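Glutamate receptor kainate-like protein (PDB 4ZDM) binds glycine in the two-lobed ligand-binding domain of a ctenophore ionotropic glutamate receptor, a ligand-gated ion channel subunit. Local coordinates at residues Asp190-Pro193 with Gly194-Ala198; Gln241-Ile244 with Ser245-Ala249. All blocks are in the same frame, centred on the assembly; numbering follows the deposited sequence.

Interaction 1. Residues Asp190-Pro193 with Gly194-Ala198; sequences DEIP and GINYA. With GLY (glycine), chain B.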
loop_
_atom_site.group_PDB
_atom_site.type_symbol
_atom_site.label_atom_id
_atom_site.label_comp_id
_atom_site.label_asym_id
_atom_site.label_seq_id
_atom_site.Cartn_x
_atom_site.Cartn_y
_atom_site.Cartn_z
ATOM N N ASP A 190 23.807 20.692 -10.059
ATOM C CA ASP A 190 23.119 19.578 -9.399
ATOM C C ASP A 190 23.970 19.073 -8.243
ATOM O O ASP A 190 24.724 19.829 -7.665
ATOM C CB ASP A 190 22.750 18.512 -10.426
ATOM C CG ASP A 190 21.559 17.659 -9.986
ATOM O OD1 ASP A 190 21.745 16.675 -9.268
ATOM O OD2 ASP A 190 20.429 17.990 -10.381
ATOM N N GLU A 191 23.763 17.828 -7.839
ATOM C CA GLU A 191 24.201 17.372 -6.524
ATOM C C GLU A 191 25.442 16.524 -6.543
ATOM O O GLU A 191 25.527 15.519 -7.247
ATOM C CB GLU A 191 23.098 16.551 -5.832
ATOM C CG GLU A 191 21.770 17.326 -5.708
ATOM C CD GLU A 191 20.693 16.567 -4.925
ATOM O OE1 GLU A 191 20.823 15.320 -4.786
ATOM O OE2 GLU A 191 19.749 17.258 -4.446
ATOM N N ILE A 192 26.387 16.879 -5.682
ATOM C CA ILE A 192 27.499 16.018 -5.366
ATOM C C ILE A 192 27.044 15.197 -4.165
ATOM O O ILE A 192 26.198 15.654 -3.418
ATOM C CB ILE A 192 28.768 16.820 -5.050
ATOM C CG1 ILE A 192 28.507 17.711 -3.843
ATOM C CG2 ILE A 192 29.201 17.681 -6.264
ATOM C CD1 ILE A 192 29.657 17.901 -2.965
ATOM N N PRO A 193 27.592 14.005 -3.978
ATOM C CA PRO A 193 28.606 13.347 -4.816
ATOM C C PRO A 193 28.080 12.708 -6.069
ATOM O O PRO A 193 28.868 12.314 -6.937
ATOM C CB PRO A 193 29.167 12.265 -3.870
ATOM C CG PRO A 193 28.050 11.921 -3.020
ATOM C CD PRO A 193 27.284 13.215 -2.771
ATOM N N GLY A 194 26.777 12.567 -6.180
ATOM C CA GLY A 194 26.236 11.783 -7.287
ATOM C C GLY A 194 26.698 12.241 -8.654
ATOM O O GLY A 194 26.952 11.397 -9.536
ATOM N N ILE A 195 26.745 13.544 -8.898
ATOM C CA ILE A 195 27.156 14.014 -10.209
ATOM C C ILE A 195 28.633 13.707 -10.502
ATOM O O ILE A 195 29.010 13.653 -11.673
ATOM C CB ILE A 195 26.812 15.506 -10.393
ATOM C CG1 ILE A 195 26.896 15.880 -11.863
ATOM C CG2 ILE A 195 27.728 16.389 -9.583
ATOM C CD1 ILE A 195 26.355 17.219 -12.134
ATOM N N ASN A 196 29.443 13.479 -9.481
ATOM C CA ASN A 196 30.813 13.067 -9.712
ATOM C C ASN A 196 30.851 11.612 -10.116
ATOM O O ASN A 196 31.688 11.229 -10.944
ATOM C CB ASN A 196 31.664 13.297 -8.474
ATOM C CG ASN A 196 31.869 14.765 -8.142
ATOM O OD1 ASN A 196 32.029 15.124 -6.957
ATOM N ND2 ASN A 196 31.851 15.618 -9.133
ATOM N N TYR A 197 29.951 10.773 -9.596
ATOM C CA TYR A 197 29.823 9.419 -10.090
ATOM C C TYR A 197 29.359 9.450 -11.557
ATOM O O TYR A 197 29.875 8.734 -12.416
ATOM C CB TYR A 197 28.830 8.619 -9.225
ATOM C CG TYR A 197 28.422 7.294 -9.820
ATOM C CD1 TYR A 197 27.379 7.230 -10.721
ATOM C CD2 TYR A 197 29.088 6.105 -9.487
ATOM C CE1 TYR A 197 27.006 6.038 -11.306
ATOM C CE2 TYR A 197 28.708 4.886 -10.071
ATOM C CZ TYR A 197 27.668 4.885 -10.981
ATOM O OH TYR A 197 27.287 3.679 -11.554
ATOM N N ALA A 198 28.359 10.260 -11.848
ATOM C CA ALA A 198 27.718 10.287 -13.174
ATOM C C ALA A 198 28.706 10.710 -14.251
ATOM O O ALA A 198 28.530 10.306 -15.419
ATOM C CB ALA A 198 26.507 11.223 -13.175
HETATM N N GLY B . 18.439 13.848 -4.643
HETATM C CA GLY B . 17.523 14.709 -5.435
HETATM C C GLY B . 16.361 15.242 -4.673
HETATM O O GLY B . 15.588 16.073 -5.176
HETATM O OXT GLY B . 16.132 14.844 -3.491
#

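Interaction 2. Residues Gln241-Ile244 with Ser245-Ala249; sequences QGVI and SELYA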
loop_
_atom_site.group_PDB
_atom_site.type_symbol
_atom_site.label_atom_id
_atom_site.label_comp_id
_atom_site.label_asym_id
_atom_site.label_seq_id
_atom_site.Cartn_x
_atom_site.Cartn_y
_atom_site.Cartn_z
ATOM N N GLN A 241 29.496 2.519 11.100
ATOM C CA GLN A 241 30.406 1.419 10.758
ATOM C C GLN A 241 31.155 1.573 9.467
ATOM O O GLN A 241 32.071 0.820 9.179
ATOM C CB GLN A 241 29.623 0.107 10.687
ATOM C CG GLN A 241 29.172 -0.343 12.035
ATOM C CD GLN A 241 28.125 -1.453 11.969
ATOM O OE1 GLN A 241 27.623 -1.807 10.890
ATOM N NE2 GLN A 241 27.784 -1.998 13.131
ATOM N N GLY A 242 30.755 2.540 8.642
ATOM C CA GLY A 242 31.389 2.722 7.347
ATOM C C GLY A 242 30.785 1.919 6.208
ATOM O O GLY A 242 31.331 1.907 5.092
ATOM N N VAL A 243 29.649 1.263 6.468
ATOM C CA VAL A 243 29.030 0.379 5.485
ATOM C C VAL A 243 28.498 1.195 4.315
ATOM O O VAL A 243 28.592 0.771 3.174
ATOM C CB VAL A 243 27.944 -0.481 6.150
ATOM C CG1 VAL A 243 26.992 -1.142 5.184
ATOM C CG2 VAL A 243 28.618 -1.536 7.023
ATOM N N ILE A 244 27.884 2.341 4.594
ATOM C CA ILE A 244 27.371 3.165 3.505
ATOM C C ILE A 244 28.511 3.675 2.641
ATOM O O ILE A 244 28.425 3.596 1.409
ATOM C CB ILE A 244 26.543 4.314 4.053
ATOM C CG1 ILE A 244 25.346 3.786 4.853
ATOM C CG2 ILE A 244 26.067 5.184 2.908
ATOM C CD1 ILE A 244 24.471 4.845 5.461
ATOM N N SER A 245 29.611 4.145 3.254
ATOM C CA SER A 245 30.776 4.537 2.481
ATOM C C SER A 245 31.333 3.421 1.652
ATOM O O SER A 245 31.711 3.619 0.498
ATOM C CB SER A 245 31.863 5.063 3.399
ATOM O OG SER A 245 31.450 6.291 3.912
ATOM N N GLU A 246 31.378 2.215 2.205
ATOM C CA GLU A 246 31.875 1.057 1.451
ATOM C C GLU A 246 30.976 0.679 0.283
ATOM O O GLU A 246 31.478 0.352 -0.795
ATOM C CB GLU A 246 32.037 -0.151 2.378
ATOM C CG GLU A 246 33.143 -0.018 3.425
ATOM C CD GLU A 246 33.047 -1.103 4.509
ATOM O OE1 GLU A 246 32.072 -1.910 4.500
ATOM O OE2 GLU A 246 33.958 -1.145 5.368
ATOM N N LEU A 247 29.658 0.770 0.463
ATOM C CA LEU A 247 28.737 0.517 -0.661
ATOM C C LEU A 247 28.938 1.518 -1.749
ATOM O O LEU A 247 28.952 1.164 -2.925
ATOM C CB LEU A 247 27.273 0.542 -0.181
ATOM C CG LEU A 247 26.778 -0.622 0.621
ATOM C CD1 LEU A 247 25.445 -0.341 1.255
ATOM C CD2 LEU A 247 26.671 -1.854 -0.317
ATOM N N TYR A 248 29.034 2.787 -1.379
ATOM C CA TYR A 248 29.207 3.824 -2.381
ATOM C C TYR A 248 30.483 3.583 -3.172
ATOM O O TYR A 248 30.496 3.620 -4.411
ATOM C CB TYR A 248 29.221 5.201 -1.736
ATOM C CG TYR A 248 29.056 6.320 -2.729
ATOM C CD1 TYR A 248 30.158 6.785 -3.432
ATOM C CD2 TYR A 248 27.823 6.880 -2.979
ATOM C CE1 TYR A 248 30.015 7.776 -4.367
ATOM C CE2 TYR A 248 27.682 7.895 -3.883
ATOM C CZ TYR A 248 28.759 8.328 -4.569
ATOM O OH TYR A 248 28.637 9.334 -5.503
ATOM N N ALA A 249 31.558 3.322 -2.462
ATOM C CA ALA A 249 32.830 3.037 -3.139
ATOM C C ALA A 249 32.755 1.820 -4.032
ATOM O O ALA A 249 33.354 1.793 -5.152
ATOM C CB ALA A 249 33.943 2.882 -2.099
HETATM O O HOH W 1 29.396 -2.036 2.602
#

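Interaction 1. Residues Asp190-Pro193 with Gly194-Ala198
The carbonyl of E191 accepts the amide of I195 at 2.8 Å from I195 N to E191 O, where strand 186-192 turns through P193 into helix 194-198 with the short axes of the two elements 92° apart. The peptide bond before P193 is cis, and just beyond it P193 O opens the helix by taking two donors. Y197 N reaches P193 O in the carbonyl plane at 3.3 Å, whereas N196 N, at 2.9 Å from P193 O, comes from above that plane. I195 leans back over the strand end: its CG2 lies 3.3 Å from E191 O, while CD1, at the end of an extended chain, reaches CB of D190. In the conformer of I192 modelled here, one of two, its CG2 meets CG2 of I195 at 3.9 Å, and its side chain lies side by side with that of N196. In this periplasmic-binding-protein-like fold of glutamate receptor ligand-binding domains, the end of the strand carries E191 into the agonist pocket, and the turn into helix 194-198 follows directly. With CG anti to its own carbonyl carbon (chi1 -56°) and the chain extended from there, E191 leads away from the helix and sets OE1 2.8 Å from the amino N of the bound glycine. S96 and N148 hold OE2, which fixes the carboxylate's rotation. A glutamine here would probably leave the ligand's ammonium without its countercharge, and could present an NH2 where OE1 now accepts. Next door, D190 OD1 takes a weak bond from E191 N, and OD2 forms a salt bridge with R147, which also lines the pocket.

Interaction 2. Residues Gln241-Ile244 with Ser245-Ala249
E246 N donates to G242 O at 2.9 Å, the first of three successive i to i+4 bonds that start helix 243-254. L247 N follows with V243 O, also at 2.9 Å, and Y248 N with I244 O at 3.0 Å; the last is the straightest, its N-H...O angle being 166°. A water adds a side-chain link on the outer surface, donating to V243 O at 3.0 Å and to E246 OE1 at 3.3 Å. V243 O therefore receives both a helical amide and a water, and the bridge ties the E246 carboxylate to the first turn. E246 folds back to get there: CG is anti to the carbonyl carbon (chi1 -68°), which lays it 3.1 Å from G242 O, and the extended chain carries OE1 past the CA of V243. G242 has a double role, ending the preceding helix in a Schellman motif and standing at the N-cap of the next. Its positive phi of 89° suits glycine, since a beta carbon would press against the carbonyl oxygen of Q241. Beyond this joint come the apolar contacts. CG1 of V243 approaches CD1 of L247 at 4.3 Å, one turn on, while CG of L247 rests by V243 O. L247 packs on V40, E43 and I44 of helix 40-52, whereas V243 sits between M47 of that helix and I238 of helix 228-240. The side chain of I244 sets off away from the next turn and packs on M235 and I238 of helix 228-240 and on M112 of strand 112-121. Y248 carries CB past I244 O at 3.6 Å, and its ring extends away to P19, F20 and M112.

How the interactions relate
Interaction 1 comes first along the chain, at the end of strand 186-192, and strand 205-221 and helix 228-240 intervene before interaction 2 begins helix 243-254. Their centres are 16 Å apart, yet they meet through Y248, whose OH packs 3.3 Å from P193 O and also approaches Y197. Strand 112-121 gives a second connection: it pairs with strand 186-192 in the sheet, and its M112 touches I244 and Y248. K255, just past helix 243-254, hydrogen-bonds through NZ to Y197 O and makes a cation-pi contact with its ring. The C-terminal helix thus packs directly on the turn following ligand-binding E191, consistent with a mechanical connection between the pocket and the domain's C-terminal end.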